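Local coordinates for beta-fructofuranosidase, insoluble isoenzyme CWINV1 (Arabidopsis thaliana, PDB 2OXB), which hydrolyses sucrose and 1-kestose, and less readily neokestose and levan, by cleaving off the terminal non-reducing beta-fructofuranosyl residue in the plant cell wall, at residues A[19-24]-A[46-51]; A[272-277]-A[311-316]; A[483-488]-A[494-499]. The protein carries 1 engineered substitution. One frame throughout, in Å; residues are numbered along the deposited sequence.

In the fold
The chain combines the five-bladed beta-propeller of glycoside hydrolase family 32 with a C-terminal beta-sandwich, and the contacts run from one to the other in chain order. Contact 1 lies in the propeller sheet of strand 15-26, which carries the active-site residue D19. Contact 2, its centre about 14 Å away, joins two loops of the same domain; the two touch through P20, Q312 and A276, and both reach the fructose. Contact 3 is a hairpin of the sandwich, its centre about 10 Å from contact 2's and about 23 Å from contact 1's. The 2.7 Å salt bridge from R316 NH1 to E485 OE2 crosses between the domains, so contact 2 lies between active site and sandwich.

Contact 1 (A[19-24]-A[46-51]); sequences DPNGPM and IVWAHS. With FRU (beta-D-fructofuranose), chain B.
N21 lies over a face of the W48 indole and makes nearly the whole contact. Its CB stands 3.3 Å from the centroid of the six-membered ring and 12° off the ring normal, a CH-pi contact by position. The first torsion of N21 (chi1 -59°) sets CG anti to the carbonyl carbon, which carries the amide over the ring toward the pyrrole side; OD1 comes within 3.3 Å of W48 CE2 over the same face. Amide and indole planes are 31° apart, so the amide is tilted rather than stacked. G22 extends the packing, its N 3.9 Å from W48 CZ3; its positive phi favours glycine, and a beta carbon would probably come close to the ring.

The other end is loose. M24 CE and H50 CE1 are still 6.5 Å apart, and the H50 ring is occupied instead by F33, on which it stacks. This follows from the topology: strand 29-36 runs between strands 15-26 and 47-53 in one propeller blade and bonds to both, so the two segments meet through side chains reaching past it, with N21 and W48 CA atoms 7.4 Å apart.

At the start of 19-24 stands D19, the active-site aspartate of the family's WMNDPNG motif. Its OD1 approaches C1 of the bound fructose to 3.0 Å, while OD2 is hydrogen-bonded to S79.

The polar ends of the packed pair are satisfied by substrate-site residues: N21 OD1 accepts from Q35 NE2, and W48 NE1 donates to the carbonyl of W78. Since Q35 OE1 in turn bonds the fructose, N21 is a second-shell residue whose amide, seated on the indole, would probably favour the orientation in which Q35 OE1 faces the sugar.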
loop_
_atom_site.group_PDB
_atom_site.type_symbol
_atom_site.label_atom_id
_atom_site.label_comp_id
_atom_site.label_asym_id
_atom_site.label_seq_id
_atom_site.Cartn_x
_atom_site.Cartn_y
_atom_site.Cartn_z
ATOM N N ASP A 19 -11.285 -0.197 -3.331
ATOM C CA ASP A 19 -10.162 0.222 -4.158
ATOM C C ASP A 19 -9.998 1.740 -4.315
ATOM O O ASP A 19 -10.965 2.505 -4.252
ATOM C CB ASP A 19 -10.291 -0.384 -5.567
ATOM C CG ASP A 19 -9.943 -1.851 -5.621
ATOM O OD1 ASP A 19 -10.276 -2.589 -4.668
ATOM O OD2 ASP A 19 -9.347 -2.267 -6.637
ATOM N N PRO A 20 -8.743 2.187 -4.500
ATOM C CA PRO A 20 -8.365 3.591 -4.696
ATOM C C PRO A 20 -8.436 3.766 -6.215
ATOM O O PRO A 20 -7.841 2.972 -6.959
ATOM C CB PRO A 20 -6.917 3.650 -4.196
ATOM C CG PRO A 20 -6.755 2.380 -3.367
ATOM C CD PRO A 20 -7.558 1.389 -4.137
ATOM N N ASN A 21 -9.152 4.783 -6.682
ATOM C CA ASN A 21 -9.294 4.986 -8.125
ATOM C C ASN A 21 -8.813 6.351 -8.630
ATOM O O ASN A 21 -8.937 7.370 -7.943
ATOM C CB ASN A 21 -10.761 4.783 -8.530
ATOM C CG ASN A 21 -11.285 3.385 -8.185
ATOM O OD1 ASN A 21 -12.478 3.184 -8.014
ATOM N ND2 ASN A 21 -10.383 2.411 -8.113
ATOM N N GLY A 22 -8.250 6.344 -9.836
ATOM C CA GLY A 22 -7.772 7.552 -10.505
ATOM C C GLY A 22 -7.046 8.636 -9.724
ATOM O O GLY A 22 -7.470 9.793 -9.730
ATOM N N PRO A 23 -5.936 8.304 -9.057
ATOM C CA PRO A 23 -5.194 9.298 -8.290
ATOM C C PRO A 23 -4.307 10.151 -9.198
ATOM O O PRO A 23 -3.518 9.624 -9.988
ATOM C CB PRO A 23 -4.385 8.434 -7.342
ATOM C CG PRO A 23 -4.007 7.287 -8.213
ATOM C CD PRO A 23 -5.310 6.975 -8.935
ATOM N N MET A 24 -4.453 11.468 -9.116
ATOM C CA MET A 24 -3.608 12.343 -9.916
ATOM C C MET A 24 -3.631 13.770 -9.405
ATOM O O MET A 24 -4.197 14.077 -8.355
ATOM C CB MET A 24 -4.022 12.326 -11.392
ATOM C CG MET A 24 -5.224 13.186 -11.716
ATOM S SD MET A 24 -6.629 12.561 -10.858
ATOM C CE MET A 24 -7.870 12.635 -12.151
ATOM N N ILE A 46 -21.244 -0.140 -5.544
ATOM C CA ILE A 46 -19.985 0.571 -5.674
ATOM C C ILE A 46 -20.038 1.704 -6.696
ATOM O O ILE A 46 -20.519 1.530 -7.821
ATOM C CB ILE A 46 -18.835 -0.400 -6.033
ATOM C CG1 ILE A 46 -18.519 -1.285 -4.830
ATOM C CG2 ILE A 46 -17.595 0.376 -6.436
ATOM C CD1 ILE A 46 -18.132 -0.492 -3.582
ATOM N N VAL A 47 -19.542 2.865 -6.272
ATOM C CA VAL A 47 -19.492 4.076 -7.090
ATOM C C VAL A 47 -18.137 4.750 -6.887
ATOM O O VAL A 47 -17.399 4.412 -5.960
ATOM C CB VAL A 47 -20.579 5.094 -6.661
ATOM C CG1 VAL A 47 -20.612 6.266 -7.635
ATOM C CG2 VAL A 47 -21.939 4.415 -6.578
ATOM N N TRP A 48 -17.819 5.712 -7.746
ATOM C CA TRP A 48 -16.567 6.447 -7.631
ATOM C C TRP A 48 -16.735 7.713 -6.792
ATOM O O TRP A 48 -16.897 8.802 -7.337
ATOM C CB TRP A 48 -16.032 6.802 -9.026
ATOM C CG TRP A 48 -15.315 5.655 -9.710
ATOM C CD1 TRP A 48 -15.751 4.359 -9.819
ATOM C CD2 TRP A 48 -14.037 5.700 -10.358
ATOM N NE1 TRP A 48 -14.820 3.595 -10.491
ATOM C CE2 TRP A 48 -13.760 4.392 -10.834
ATOM C CE3 TRP A 48 -13.098 6.713 -10.585
ATOM C CZ2 TRP A 48 -12.579 4.079 -11.524
ATOM C CZ3 TRP A 48 -11.924 6.396 -11.272
ATOM C CH2 TRP A 48 -11.679 5.095 -11.731
ATOM N N ALA A 49 -16.712 7.556 -5.465
ATOM C CA ALA A 49 -16.830 8.694 -4.562
ATOM C C ALA A 49 -15.620 9.571 -4.822
ATOM O O ALA A 49 -14.555 9.072 -5.201
ATOM C CB ALA A 49 -16.842 8.238 -3.129
ATOM N N HIS A 50 -15.788 10.876 -4.613
ATOM C CA HIS A 50 -14.721 11.843 -4.865
ATOM C C HIS A 50 -14.314 12.655 -3.646
ATOM O O HIS A 50 -15.068 12.779 -2.686
ATOM C CB HIS A 50 -15.154 12.801 -5.978
ATOM C CG HIS A 50 -14.025 13.526 -6.637
ATOM N ND1 HIS A 50 -12.705 13.156 -6.476
ATOM C CD2 HIS A 50 -14.021 14.557 -7.513
ATOM C CE1 HIS A 50 -11.940 13.926 -7.229
ATOM N NE2 HIS A 50 -12.714 14.785 -7.869
ATOM N N SER A 51 -13.104 13.200 -3.710
ATOM C CA SER A 51 -12.522 14.037 -2.665
ATOM C C SER A 51 -11.304 14.697 -3.323
ATOM O O SER A 51 -10.812 14.202 -4.335
ATOM C CB SER A 51 -12.086 13.186 -1.463
ATOM O OG SER A 51 -13.203 12.579 -0.822
HETATM C C1 FRU B . -10.191 -5.462 -5.608
HETATM C C2 FRU B . -11.419 -5.670 -6.503
HETATM C C3 FRU B . -11.129 -5.242 -7.955
HETATM C C4 FRU B . -12.455 -4.741 -8.450
HETATM C C5 FRU B . -13.066 -4.182 -7.166
HETATM C C6 FRU B . -14.540 -4.493 -6.999
HETATM O O1 FRU B . -9.125 -6.315 -5.982
HETATM O O2 FRU B . -12.056 -7.000 -6.523
HETATM O O3 FRU B . -10.658 -6.305 -8.779
HETATM O O4 FRU B . -12.306 -3.723 -9.445
HETATM O O5 FRU B . -12.390 -4.765 -6.061
HETATM O O6 FRU B . -15.264 -3.725 -7.943
#

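Contact 2 (A[272-277]-A[311-316]); sequences GKYYAS and IQTIPR. With FRU (beta-D-fructofuranose), chain B.
T313 and R316 reach Y274 by different torsions. In T313 the first torsion (chi1 58°) places OG1 between the backbone N and the carbonyl carbon, which swings CG2 to the side of the tyrosine; R316 bends at its second torsion (chi2 138°), turning its chain back alongside the phenol. CG2 of T313 then lies 3.6 Å from Y274 CE1. R316 passes the phenol running the opposite way, its CD beside Y274 OH. Guanidinium and ring planes are 25° apart, with Y274 CE1 over one guanidinium face. NE, 3.4 Å from Y274 OH, is badly angled for a hydrogen bond to it, and the NE approach is better read as packing.

Both segments are loops of the five-bladed propeller. Segment 272-277 leads into strand 278-282, while the other ends on R316, the first residue of strand 316-320 in the same antiparallel sheet. K273, at the centre of an inverse gamma turn, precedes the tyrosine, and its backbone bonds to T496 of the C-terminal sandwich.

The polar groups around the phenol have firmer partners elsewhere. R316 NH1 donates to I314 O at 3.2 Å, in the carbonyl plane on a lone pair, and forms a salt bridge with E485 of the sandwich; both acceptors meet NH1, which would limit how far that end of the guanidinium can move. T313 OG1 is hydrogen-bonded to the carbonyl of G292. The following residue, Y275, turns to the sugar: its CE2 is 3.1 Å from O1 of the fructose, and its OH bonds to Q199, the engineered glutamine, which also bonds the sugar.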
loop_
_atom_site.group_PDB
_atom_site.type_symbol
_atom_site.label_atom_id
_atom_site.label_comp_id
_atom_site.label_asym_id
_atom_site.label_seq_id
_atom_site.Cartn_x
_atom_site.Cartn_y
_atom_site.Cartn_z
ATOM N N GLY A 272 1.587 -7.057 5.245
ATOM C CA GLY A 272 0.506 -7.105 6.220
ATOM C C GLY A 272 -0.826 -6.869 5.536
ATOM O O GLY A 272 -1.044 -7.394 4.456
ATOM N N LYS A 273 -1.716 -6.081 6.127
ATOM C CA LYS A 273 -3.008 -5.856 5.498
ATOM C C LYS A 273 -2.962 -4.772 4.428
ATOM O O LYS A 273 -3.251 -3.605 4.696
ATOM C CB LYS A 273 -4.065 -5.490 6.544
ATOM C CG LYS A 273 -5.503 -5.700 6.072
ATOM C CD LYS A 273 -5.853 -7.185 5.971
ATOM C CE LYS A 273 -6.365 -7.754 7.293
ATOM N NZ LYS A 273 -7.679 -7.165 7.745
ATOM N N TYR A 274 -2.625 -5.158 3.203
ATOM C CA TYR A 274 -2.555 -4.195 2.120
ATOM C C TYR A 274 -3.261 -4.725 0.885
ATOM O O TYR A 274 -3.252 -5.928 0.644
ATOM C CB TYR A 274 -1.098 -3.936 1.773
ATOM C CG TYR A 274 -0.783 -2.509 1.418
ATOM C CD1 TYR A 274 -1.124 -1.477 2.285
ATOM C CD2 TYR A 274 -0.078 -2.195 0.256
ATOM C CE1 TYR A 274 -0.772 -0.168 2.025
ATOM C CE2 TYR A 274 0.286 -0.874 -0.023
ATOM C CZ TYR A 274 -0.067 0.136 0.882
ATOM O OH TYR A 274 0.313 1.447 0.678
ATOM N N TYR A 275 -3.863 -3.842 0.090
ATOM C CA TYR A 275 -4.517 -4.306 -1.128
ATOM C C TYR A 275 -5.005 -3.230 -2.086
ATOM O O TYR A 275 -5.190 -2.080 -1.716
ATOM C CB TYR A 275 -5.677 -5.225 -0.776
ATOM C CG TYR A 275 -6.054 -6.170 -1.887
ATOM C CD1 TYR A 275 -5.099 -7.045 -2.446
ATOM C CD2 TYR A 275 -7.379 -6.246 -2.343
ATOM C CE1 TYR A 275 -5.462 -7.973 -3.424
ATOM C CE2 TYR A 275 -7.750 -7.169 -3.314
ATOM C CZ TYR A 275 -6.792 -8.031 -3.847
ATOM O OH TYR A 275 -7.184 -8.969 -4.769
ATOM N N ALA A 276 -5.212 -3.635 -3.334
ATOM C CA ALA A 276 -5.695 -2.745 -4.376
ATOM C C ALA A 276 -4.779 -1.541 -4.587
ATOM O O ALA A 276 -5.187 -0.549 -5.200
ATOM C CB ALA A 276 -7.103 -2.289 -4.040
ATOM N N SER A 277 -3.536 -1.640 -4.110
ATOM C CA SER A 277 -2.569 -0.540 -4.231
ATOM C C SER A 277 -2.388 0.010 -5.655
ATOM O O SER A 277 -2.537 -0.711 -6.639
ATOM C CB SER A 277 -1.201 -0.959 -3.651
ATOM O OG SER A 277 -0.572 -1.986 -4.419
ATOM N N ILE A 311 -10.413 1.904 5.208
ATOM C CA ILE A 311 -9.643 3.122 5.410
ATOM C C ILE A 311 -8.630 3.167 4.270
ATOM O O ILE A 311 -8.437 2.176 3.565
ATOM C CB ILE A 311 -8.868 3.125 6.748
ATOM C CG1 ILE A 311 -7.699 2.147 6.680
ATOM C CG2 ILE A 311 -9.799 2.795 7.880
ATOM C CD1 ILE A 311 -6.811 2.162 7.876
ATOM N N GLN A 312 -7.987 4.313 4.087
ATOM C CA GLN A 312 -6.987 4.448 3.041
ATOM C C GLN A 312 -5.671 4.727 3.746
ATOM O O GLN A 312 -5.582 5.641 4.566
ATOM C CB GLN A 312 -7.340 5.613 2.120
ATOM C CG GLN A 312 -6.717 5.509 0.751
ATOM C CD GLN A 312 -7.428 4.493 -0.147
ATOM O OE1 GLN A 312 -6.902 4.091 -1.189
ATOM N NE2 GLN A 312 -8.638 4.090 0.247
ATOM N N THR A 313 -4.659 3.923 3.455
ATOM C CA THR A 313 -3.366 4.127 4.070
ATOM C C THR A 313 -2.755 5.440 3.591
ATOM O O THR A 313 -3.020 5.898 2.472
ATOM C CB THR A 313 -2.409 3.003 3.712
ATOM O OG1 THR A 313 -2.286 2.928 2.286
ATOM C CG2 THR A 313 -2.922 1.697 4.253
ATOM N N ILE A 314 -1.921 6.032 4.438
ATOM C CA ILE A 314 -1.276 7.283 4.093
ATOM C C ILE A 314 -0.511 7.138 2.793
ATOM O O ILE A 314 0.241 6.182 2.600
ATOM C CB ILE A 314 -0.286 7.750 5.183
ATOM C CG1 ILE A 314 0.333 9.079 4.762
ATOM C CG2 ILE A 314 0.815 6.707 5.371
ATOM C CD1 ILE A 314 1.504 9.484 5.607
ATOM N N PRO A 315 -0.697 8.098 1.881
ATOM C CA PRO A 315 -0.003 8.054 0.596
ATOM C C PRO A 315 1.481 7.857 0.851
ATOM O O PRO A 315 2.068 8.578 1.631
ATOM C CB PRO A 315 -0.333 9.414 -0.011
ATOM C CG PRO A 315 -1.727 9.673 0.511
ATOM C CD PRO A 315 -1.574 9.282 1.968
ATOM N N ARG A 316 2.080 6.856 0.224
ATOM C CA ARG A 316 3.502 6.608 0.418
ATOM C C ARG A 316 4.272 7.117 -0.786
ATOM O O ARG A 316 3.706 7.346 -1.854
ATOM C CB ARG A 316 3.785 5.094 0.603
ATOM C CG ARG A 316 3.399 4.467 1.974
ATOM C CD ARG A 316 2.734 3.092 1.794
ATOM N NE ARG A 316 2.605 2.236 2.996
ATOM C CZ ARG A 316 2.082 2.602 4.169
ATOM N NH1 ARG A 316 1.627 3.843 4.359
ATOM N NH2 ARG A 316 1.977 1.708 5.147
HETATM C C1 FRU B . -10.191 -5.462 -5.608
HETATM C C2 FRU B . -11.419 -5.670 -6.503
HETATM C C3 FRU B . -11.129 -5.242 -7.955
HETATM C C4 FRU B . -12.455 -4.741 -8.450
HETATM C C5 FRU B . -13.066 -4.182 -7.166
HETATM C C6 FRU B . -14.540 -4.493 -6.999
HETATM O O1 FRU B . -9.125 -6.315 -5.982
HETATM O O2 FRU B . -12.056 -7.000 -6.523
HETATM O O3 FRU B . -10.658 -6.305 -8.779
HETATM O O4 FRU B . -12.306 -3.723 -9.445
HETATM O O5 FRU B . -12.390 -4.765 -6.061
HETATM O O6 FRU B . -15.264 -3.725 -7.943
#

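Contact 3 (A[483-488]-A[494-499]); sequences VVESFG and CITSRV
V484 and S497 form the most clearly bonded pair of an antiparallel hairpin; the axes of the short segments come within 4.6 Å, their directions 166° apart. Among the backbone bonds, S497 N to V484 O is the clearest, 3.0 Å long with an N-H...O angle of 160°; the return bond from V484 N to S497 O is weak at 3.3 Å. Toward the turn, the S486 and I495 pairing is looser and less surely placed.

The clearer side-chain hydrogen bond comes from T496. Its OG1 lies anti to the backbone N, which brings the hydroxyl across to V484 O at 3.3 Å, 48° above the carbonyl plane. That oxygen therefore takes two donors, S497 N nearly along the carbonyl direction and the hydroxyl from above.

Of the packing contacts, T496 OG1 also rests against E485 CG, and the two side chains run alongside each other with their ends turned the same way. An alanine in place of T496 is likely to cost V484 O its second donor and open a gap beside the E485 methylenes. On the same sheet face, C494 SG lies 4.0 Å from F487 CD1 and meets the ring obliquely, a sulfur-aromatic contact. Past the end of strand 494-498, V484 CG2 is 4.4 Å from V499 CG1; on the face of V484, S497 OG is hydrogen-bonded to Q447.

Charge sits at the ends of long side chains: R498 forms a salt bridge with E296 of the propeller, and E485 too has its mate there. Strand 493-498, outermost in its own sandwich sheet, also bonds by its backbone to Y271. The hairpin thus turns both a carboxylate and a guanidinium to the propeller, and these charges, together with the main-chain bond, are consistent with a close, polar interface between the two domains.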
loop_
_atom_site.group_PDB
_atom_site.type_symbol
_atom_site.label_atom_id
_atom_site.label_comp_id
_atom_site.label_asym_id
_atom_site.label_seq_id
_atom_site.Cartn_x
_atom_site.Cartn_y
_atom_site.Cartn_z
ATOM N N VAL A 483 -5.947 1.679 13.018
ATOM C CA VAL A 483 -4.885 1.392 12.066
ATOM C C VAL A 483 -3.487 1.785 12.517
ATOM O O VAL A 483 -3.261 2.877 13.043
ATOM C CB VAL A 483 -5.146 2.064 10.713
ATOM C CG1 VAL A 483 -5.339 3.552 10.906
ATOM C CG2 VAL A 483 -3.979 1.803 9.781
ATOM N N VAL A 484 -2.546 0.882 12.277
ATOM C CA VAL A 484 -1.160 1.093 12.646
ATOM C C VAL A 484 -0.256 0.655 11.516
ATOM O O VAL A 484 -0.319 -0.489 11.074
ATOM C CB VAL A 484 -0.809 0.288 13.890
ATOM C CG1 VAL A 484 -1.253 1.035 15.138
ATOM C CG2 VAL A 484 -1.491 -1.057 13.822
ATOM N N GLU A 485 0.581 1.571 11.053
ATOM C CA GLU A 485 1.499 1.269 9.964
ATOM C C GLU A 485 2.928 1.194 10.469
ATOM O O GLU A 485 3.428 2.130 11.108
ATOM C CB GLU A 485 1.388 2.333 8.883
ATOM C CG GLU A 485 0.017 2.384 8.261
ATOM C CD GLU A 485 -0.135 3.528 7.297
ATOM O OE1 GLU A 485 0.001 4.681 7.745
ATOM O OE2 GLU A 485 -0.386 3.273 6.102
ATOM N N SER A 486 3.584 0.076 10.178
ATOM C CA SER A 486 4.954 -0.128 10.615
ATOM C C SER A 486 5.958 0.115 9.490
ATOM O O SER A 486 5.705 -0.214 8.328
ATOM C CB SER A 486 5.120 -1.548 11.168
ATOM O OG SER A 486 4.073 -1.866 12.070
ATOM N N PHE A 487 7.102 0.693 9.848
ATOM C CA PHE A 487 8.160 0.988 8.879
ATOM C C PHE A 487 9.543 0.680 9.462
ATOM O O PHE A 487 9.865 1.104 10.564
ATOM C CB PHE A 487 8.068 2.462 8.451
ATOM C CG PHE A 487 6.805 2.804 7.710
ATOM C CD1 PHE A 487 6.767 2.778 6.324
ATOM C CD2 PHE A 487 5.651 3.148 8.402
ATOM C CE1 PHE A 487 5.585 3.099 5.627
ATOM C CE2 PHE A 487 4.465 3.470 7.726
ATOM C CZ PHE A 487 4.431 3.446 6.338
ATOM N N GLY A 488 10.349 -0.069 8.721
ATOM C CA GLY A 488 11.666 -0.422 9.208
ATOM C C GLY A 488 12.743 -0.070 8.214
ATOM O O GLY A 488 12.531 -0.136 7.010
ATOM N N CYS A 494 7.637 -2.533 5.236
ATOM C CA CYS A 494 6.333 -1.969 5.533
ATOM C C CYS A 494 5.264 -2.997 5.911
ATOM O O CYS A 494 4.651 -3.612 5.041
ATOM C CB CYS A 494 5.879 -1.155 4.329
ATOM S SG CYS A 494 7.198 -0.124 3.650
ATOM N N ILE A 495 5.049 -3.165 7.219
ATOM C CA ILE A 495 4.046 -4.090 7.762
ATOM C C ILE A 495 2.920 -3.318 8.477
ATOM O O ILE A 495 3.098 -2.817 9.592
ATOM C CB ILE A 495 4.655 -5.067 8.790
ATOM C CG1 ILE A 495 5.757 -5.906 8.147
ATOM C CG2 ILE A 495 3.560 -5.977 9.340
ATOM C CD1 ILE A 495 6.446 -6.844 9.119
ATOM N N THR A 496 1.759 -3.255 7.832
ATOM C CA THR A 496 0.599 -2.542 8.357
ATOM C C THR A 496 -0.449 -3.524 8.895
ATOM O O THR A 496 -0.528 -4.668 8.448
ATOM C CB THR A 496 -0.016 -1.657 7.235
ATOM O OG1 THR A 496 -0.777 -0.588 7.809
ATOM C CG2 THR A 496 -0.915 -2.489 6.336
ATOM N N SER A 497 -1.251 -3.078 9.855
ATOM C CA SER A 497 -2.279 -3.938 10.437
ATOM C C SER A 497 -3.494 -3.163 10.955
ATOM O O SER A 497 -3.537 -1.937 10.874
ATOM C CB SER A 497 -1.668 -4.773 11.562
ATOM O OG SER A 497 -0.476 -4.179 12.033
ATOM N N ARG A 498 -4.476 -3.890 11.480
ATOM C CA ARG A 498 -5.700 -3.288 12.004
ATOM C C ARG A 498 -6.003 -3.873 13.382
ATOM O O ARG A 498 -6.157 -5.090 13.526
ATOM C CB ARG A 498 -6.863 -3.579 11.059
ATOM C CG ARG A 498 -6.476 -3.511 9.592
ATOM C CD ARG A 498 -6.338 -2.091 9.094
ATOM N NE ARG A 498 -7.547 -1.656 8.402
ATOM C CZ ARG A 498 -8.663 -1.268 9.007
ATOM N NH1 ARG A 498 -8.734 -1.246 10.329
ATOM N NH2 ARG A 498 -9.716 -0.917 8.283
ATOM N N VAL A 499 -6.079 -3.000 14.385
ATOM C CA VAL A 499 -6.348 -3.398 15.764
ATOM C C VAL A 499 -7.654 -2.784 16.278
ATOM O O VAL A 499 -8.069 -1.710 15.837
ATOM C CB VAL A 499 -5.144 -3.020 16.708
ATOM C CG1 VAL A 499 -4.856 -1.527 16.648
ATOM C CG2 VAL A 499 -5.440 -3.452 18.142
#